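Local coordinates for protein dipeptidase AC. Metallo peptidase. MEROPS family M19 (Rhodobacter sphaeroides, PDB 3LY0) that probably hydrolyses dipeptides as a zinc-dependent metallopeptidase and here holds a phosphinate mimic of L-Ala-D-Ala at its two zinc ions, at residues R108-A120 / H127-E139. Residues are numbered along the deposited sequence; the frame is centred on the assembly and turned at random.
Sequences RAARGRFKVCRTA and HADGIVSGIMHME. With ZN (zinc ion), chain D; ZN (zinc ion), chain E; LY0 ((2R)-3-[(R)-[(1R)-1-aminoethyl](hydroxy)phosphoryl]-2-methylpropanoic acid), chain C.
Phe114 and Val132 meet on one face of a beta-alpha-beta unit in which helix 120-129 carries the chain from strand 114-116 to its parallel neighbour 132-139, within the TIM-barrel-like fold of M19 peptidases. With CG anti to the backbone N (chi1 174°), the end of the Phe114 side chain leans toward the neighbouring strand: its CD1 lies 3.7 Å from Val132 CG1, while Val132 CB sits in plane at the ring edge. Further along, CZ comes to 4.0 Å from Gly134 CA, where a beta carbon would collide with the ring. Leu103 and Met106 of helix 89-109 also pack against Phe114; an alanine here would probably open a gap between that helix and the bare backbone of Gly134. Beyond the end of strand 114-116, Cys117 SG touches Ser133 CB at 3.8 Å. At the entry to the pair, the CG2 branch of Ile131 rests 3.4 Å from Gly112 O.

The backbone ladder alternates between the strands: Val132 N bonds to Arg113 O, Lys115 N takes the Val132 carbonyl almost head-on (N to O 2.8 Å), Lys115 O accepts from Gly134 N, and Cys117 N closes the ladder on Gly134 O. Strand 132-139, which also pairs with strands 50-57 and 159-163, outruns its short partner and ends at the active site, where the Glu139 carboxylate bridges two zinc ions, OE1 and OE2 each 2.1 Å from its own metal.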
loop_
_atom_site.group_PDB
_atom_site.type_symbol
_atom_site.label_atom_id
_atom_site.label_comp_id
_atom_site.label_asym_id
_atom_site.label_seq_id
_atom_site.Cartn_x
_atom_site.Cartn_y
_atom_site.Cartn_z
ATOM N N ARG A 108 19.457 -4.480 -10.010
ATOM C CA ARG A 108 20.665 -4.988 -10.657
ATOM C C ARG A 108 20.299 -5.848 -11.853
ATOM O O ARG A 108 20.848 -5.680 -12.940
ATOM C CB ARG A 108 21.525 -5.781 -9.674
ATOM C CG ARG A 108 22.060 -4.914 -8.543
ATOM C CD ARG A 108 23.216 -5.568 -7.785
ATOM N NE ARG A 108 22.872 -6.865 -7.209
ATOM C CZ ARG A 108 22.232 -7.023 -6.057
ATOM N NH1 ARG A 108 21.876 -5.956 -5.350
ATOM N NH2 ARG A 108 21.962 -8.240 -5.608
ATOM N N ALA A 109 19.351 -6.757 -11.652
ATOM C CA ALA A 109 18.992 -7.758 -12.660
ATOM C C ALA A 109 18.288 -7.175 -13.882
ATOM O O ALA A 109 18.364 -7.737 -14.983
ATOM C CB ALA A 109 18.114 -8.842 -12.028
ATOM N N ALA A 110 17.594 -6.059 -13.694
ATOM C CA ALA A 110 16.792 -5.483 -14.767
ATOM C C ALA A 110 17.602 -4.566 -15.676
ATOM O O ALA A 110 17.074 -4.036 -16.655
ATOM C CB ALA A 110 15.581 -4.755 -14.201
ATOM N N ARG A 111 18.882 -4.383 -15.347
ATOM C CA ARG A 111 19.811 -3.676 -16.232
ATOM C C ARG A 111 19.288 -2.311 -16.691
ATOM O O ARG A 111 19.339 -1.986 -17.882
ATOM C CB ARG A 111 20.133 -4.538 -17.459
ATOM C CG ARG A 111 21.443 -5.305 -17.397
ATOM C CD ARG A 111 21.586 -6.109 -16.123
ATOM N NE ARG A 111 22.515 -7.224 -16.287
ATOM C CZ ARG A 111 23.768 -7.238 -15.843
ATOM N NH1 ARG A 111 24.262 -6.190 -15.197
ATOM N NH2 ARG A 111 24.528 -8.307 -16.047
ATOM N N GLY A 112 18.786 -1.518 -15.750
ATOM C CA GLY A 112 18.359 -0.163 -16.045
ATOM C C GLY A 112 16.883 0.034 -16.351
ATOM O O GLY A 112 16.432 1.167 -16.527
ATOM N N ARG A 113 16.127 -1.058 -16.431
ATOM C CA ARG A 113 14.696 -0.981 -16.737
ATOM C C ARG A 113 13.833 -0.782 -15.491
ATOM O O ARG A 113 12.621 -0.565 -15.590
ATOM C CB ARG A 113 14.253 -2.240 -17.474
ATOM C CG ARG A 113 14.860 -2.372 -18.861
ATOM C CD ARG A 113 14.347 -3.616 -19.545
ATOM N NE ARG A 113 14.868 -4.824 -18.922
ATOM C CZ ARG A 113 14.260 -6.005 -18.972
ATOM N NH1 ARG A 113 13.104 -6.126 -19.609
ATOM N NH2 ARG A 113 14.802 -7.060 -18.379
ATOM N N PHE A 114 14.474 -0.856 -14.329
ATOM C CA PHE A 114 13.802 -0.659 -13.047
ATOM C C PHE A 114 14.766 0.110 -12.172
ATOM O O PHE A 114 15.965 -0.165 -12.183
ATOM C CB PHE A 114 13.483 -2.010 -12.409
ATOM C CG PHE A 114 12.912 -1.916 -11.004
ATOM C CD1 PHE A 114 11.631 -1.426 -10.790
ATOM C CD2 PHE A 114 13.649 -2.339 -9.914
ATOM C CE1 PHE A 114 11.091 -1.358 -9.506
ATOM C CE2 PHE A 114 13.116 -2.275 -8.621
ATOM C CZ PHE A 114 11.839 -1.779 -8.424
ATOM N N LYS A 115 14.263 1.078 -11.418
ATOM C CA LYS A 115 15.135 1.858 -10.544
ATOM C C LYS A 115 14.484 2.076 -9.191
ATOM O O LYS A 115 13.341 2.526 -9.122
ATOM C CB LYS A 115 15.461 3.220 -11.173
ATOM C CG LYS A 115 16.396 4.072 -10.316
ATOM C CD LYS A 115 16.607 5.469 -10.899
ATOM C CE LYS A 115 17.387 6.361 -9.935
ATOM N NZ LYS A 115 18.739 5.825 -9.605
ATOM N N VAL A 116 15.226 1.782 -8.126
ATOM C CA VAL A 116 14.812 2.147 -6.778
ATOM C C VAL A 116 15.070 3.640 -6.604
ATOM O O VAL A 116 16.210 4.095 -6.697
ATOM C CB VAL A 116 15.554 1.324 -5.712
ATOM C CG1 VAL A 116 15.180 1.803 -4.316
ATOM C CG2 VAL A 116 15.231 -0.149 -5.875
ATOM N N CYS A 117 14.004 4.404 -6.403
ATOM C CA CYS A 117 14.109 5.854 -6.322
ATOM C C CYS A 117 14.107 6.355 -4.890
ATOM O O CYS A 117 13.383 5.830 -4.034
ATOM C CB CYS A 117 12.965 6.519 -7.086
ATOM S SG CYS A 117 12.975 6.232 -8.877
ATOM N N ARG A 118 14.895 7.394 -4.646
ATOM C CA ARG A 118 15.060 7.946 -3.313
ATOM C C ARG A 118 14.587 9.394 -3.226
ATOM O O ARG A 118 14.495 9.954 -2.130
ATOM C CB ARG A 118 16.531 7.823 -2.885
ATOM C CG ARG A 118 16.969 6.371 -2.723
ATOM C CD ARG A 118 18.486 6.207 -2.579
ATOM N NE ARG A 118 18.814 4.844 -2.158
ATOM C CZ ARG A 118 18.900 3.794 -2.976
ATOM N NH1 ARG A 118 18.702 3.941 -4.281
ATOM N NH2 ARG A 118 19.185 2.589 -2.485
ATOM N N THR A 119 14.281 9.992 -4.375
ATOM C CA THR A 119 13.796 11.375 -4.438
ATOM C C THR A 119 12.640 11.501 -5.432
ATOM O O THR A 119 12.492 10.663 -6.324
ATOM C CB THR A 119 14.904 12.340 -4.914
ATOM O OG1 THR A 119 15.123 12.149 -6.317
ATOM C CG2 THR A 119 16.210 12.108 -4.155
ATOM N N ALA A 120 11.840 12.558 -5.301
ATOM C CA ALA A 120 10.719 12.769 -6.214
ATOM C C ALA A 120 11.231 13.065 -7.626
ATOM O O ALA A 120 10.620 12.666 -8.618
ATOM C CB ALA A 120 9.825 13.894 -5.721
ATOM N N HIS A 127 9.555 8.354 -14.865
ATOM C CA HIS A 127 8.284 8.453 -15.566
ATOM C C HIS A 127 8.533 8.930 -16.993
ATOM O O HIS A 127 8.055 8.323 -17.955
ATOM C CB HIS A 127 7.332 9.404 -14.833
ATOM C CG HIS A 127 5.973 9.497 -15.453
ATOM N ND1 HIS A 127 4.877 8.818 -14.963
ATOM C CD2 HIS A 127 5.537 10.180 -16.539
ATOM C CE1 HIS A 127 3.824 9.088 -15.712
ATOM N NE2 HIS A 127 4.198 9.909 -16.678
ATOM N N ALA A 128 9.299 10.005 -17.125
ATOM C CA ALA A 128 9.592 10.564 -18.445
ATOM C C ALA A 128 10.348 9.578 -19.333
ATOM O O ALA A 128 10.123 9.525 -20.549
ATOM C CB ALA A 128 10.364 11.868 -18.314
ATOM N N ASP A 129 11.224 8.785 -18.726
ATOM C CA ASP A 129 12.082 7.861 -19.463
ATOM C C ASP A 129 11.465 6.483 -19.694
ATOM O O ASP A 129 12.061 5.646 -20.369
ATOM C CB ASP A 129 13.433 7.707 -18.753
ATOM C CG ASP A 129 14.295 8.951 -18.865
ATOM O OD1 ASP A 129 13.958 9.830 -19.689
ATOM O OD2 ASP A 129 15.303 9.048 -18.132
ATOM N N GLY A 130 10.284 6.237 -19.132
ATOM C CA GLY A 130 9.675 4.921 -19.230
ATOM C C GLY A 130 10.428 3.826 -18.482
ATOM O O GLY A 130 10.364 2.653 -18.853
ATOM N N ILE A 131 11.152 4.207 -17.432
ATOM C CA ILE A 131 11.827 3.245 -16.566
ATOM C C ILE A 131 10.922 2.994 -15.361
ATOM O O ILE A 131 10.412 3.935 -14.765
ATOM C CB ILE A 131 13.171 3.803 -16.065
ATOM C CG1 ILE A 131 14.085 4.146 -17.249
ATOM C CG2 ILE A 131 13.829 2.834 -15.088
ATOM C CD1 ILE A 131 15.334 4.909 -16.850
ATOM N N VAL A 132 10.687 1.733 -15.017
ATOM C CA VAL A 132 9.799 1.440 -13.890
ATOM C C VAL A 132 10.460 1.893 -12.588
ATOM O O VAL A 132 11.626 1.573 -12.326
ATOM C CB VAL A 132 9.448 -0.058 -13.816
ATOM C CG1 VAL A 132 8.581 -0.340 -12.591
ATOM C CG2 VAL A 132 8.708 -0.494 -15.079
ATOM N N SER A 133 9.720 2.660 -11.791
ATOM C CA SER A 133 10.245 3.174 -10.531
ATOM C C SER A 133 9.777 2.339 -9.344
ATOM O O SER A 133 8.691 1.744 -9.355
ATOM C CB SER A 133 9.844 4.637 -10.338
ATOM O OG SER A 133 8.431 4.789 -10.409
ATOM N N GLY A 134 10.611 2.303 -8.312
ATOM C CA GLY A 134 10.254 1.617 -7.084
ATOM C C GLY A 134 10.603 2.451 -5.876
ATOM O O GLY A 134 11.704 2.987 -5.794
ATOM N N ILE A 135 9.673 2.553 -4.931
ATOM C CA ILE A 135 9.958 3.153 -3.631
ATOM C C ILE A 135 10.039 2.036 -2.597
ATOM O O ILE A 135 9.118 1.223 -2.480
ATOM C CB ILE A 135 8.861 4.151 -3.218
ATOM C CG1 ILE A 135 8.759 5.297 -4.229
ATOM C CG2 ILE A 135 9.118 4.690 -1.801
ATOM C CD1 ILE A 135 7.611 6.247 -3.961
ATOM N N MET A 136 11.149 1.985 -1.863
ATOM C CA MET A 136 11.280 1.035 -0.751
ATOM C C MET A 136 10.376 1.442 0.416
ATOM O O MET A 136 10.530 2.528 0.995
ATOM C CB MET A 136 12.744 0.933 -0.303
ATOM C CG MET A 136 12.996 -0.117 0.783
ATOM S SD MET A 136 14.727 -0.193 1.414
ATOM C CE MET A 136 15.640 -0.499 -0.112
ATOM N N HIS A 137 9.451 0.549 0.753
ATOM C CA HIS A 137 8.408 0.798 1.737
ATOM C C HIS A 137 8.430 -0.309 2.770
ATOM O O HIS A 137 8.641 -1.470 2.425
ATOM C CB HIS A 137 7.039 0.798 1.044
ATOM C CG HIS A 137 5.879 0.852 1.991
ATOM N ND1 HIS A 137 5.438 2.030 2.556
ATOM C CD2 HIS A 137 5.075 -0.125 2.474
ATOM C CE1 HIS A 137 4.404 1.775 3.340
ATOM N NE2 HIS A 137 4.163 0.476 3.309
ATOM N N MET A 138 8.208 0.037 4.036
ATOM C CA MET A 138 8.120 -0.967 5.092
ATOM C C MET A 138 6.689 -0.986 5.629
ATOM O O MET A 138 6.192 0.028 6.103
ATOM C CB MET A 138 9.126 -0.606 6.202
ATOM C CG MET A 138 9.202 -1.557 7.389
ATOM S SD MET A 138 10.678 -1.259 8.421
ATOM C CE MET A 138 11.926 -1.521 7.199
ATOM N N GLU A 139 6.020 -2.131 5.520
ATOM C CA GLU A 139 4.637 -2.273 5.962
ATOM C C GLU A 139 4.662 -2.970 7.305
ATOM O O GLU A 139 4.730 -4.196 7.366
ATOM C CB GLU A 139 3.849 -3.110 4.955
ATOM C CG GLU A 139 2.408 -3.388 5.386
ATOM C CD GLU A 139 1.566 -4.000 4.274
ATOM O OE1 GLU A 139 2.124 -4.686 3.397
ATOM O OE2 GLU A 139 0.348 -3.792 4.269
HETATM ZN ZN ZN D . 1.168 -5.473 1.655
HETATM ZN ZN ZN E . -1.621 -4.094 3.611
HETATM P P LY0 C . -1.588 -6.714 2.707
HETATM C C1 LY0 C . -0.652 -9.216 3.522
HETATM N N1 LY0 C . 0.978 -7.490 2.806
HETATM C C2 LY0 C . -0.348 -8.050 2.607
HETATM C C4 LY0 C . -3.208 -7.300 2.068
HETATM C C5 LY0 C . -4.392 -7.002 2.944
HETATM C C6 LY0 C . -4.417 -5.579 3.432
HETATM C C7 LY0 C . -5.708 -7.504 2.409
HETATM O O31 LY0 C . -1.027 -5.580 1.882
HETATM O O32 LY0 C . -1.698 -6.237 4.194
HETATM O O61 LY0 C . -5.254 -5.247 4.446
HETATM O O62 LY0 C . -3.668 -4.712 2.952
HETATM O O HOH W 1 11.205 -0.382 -18.047
HETATM O O HOH W 2 12.967 4.112 -1.922
#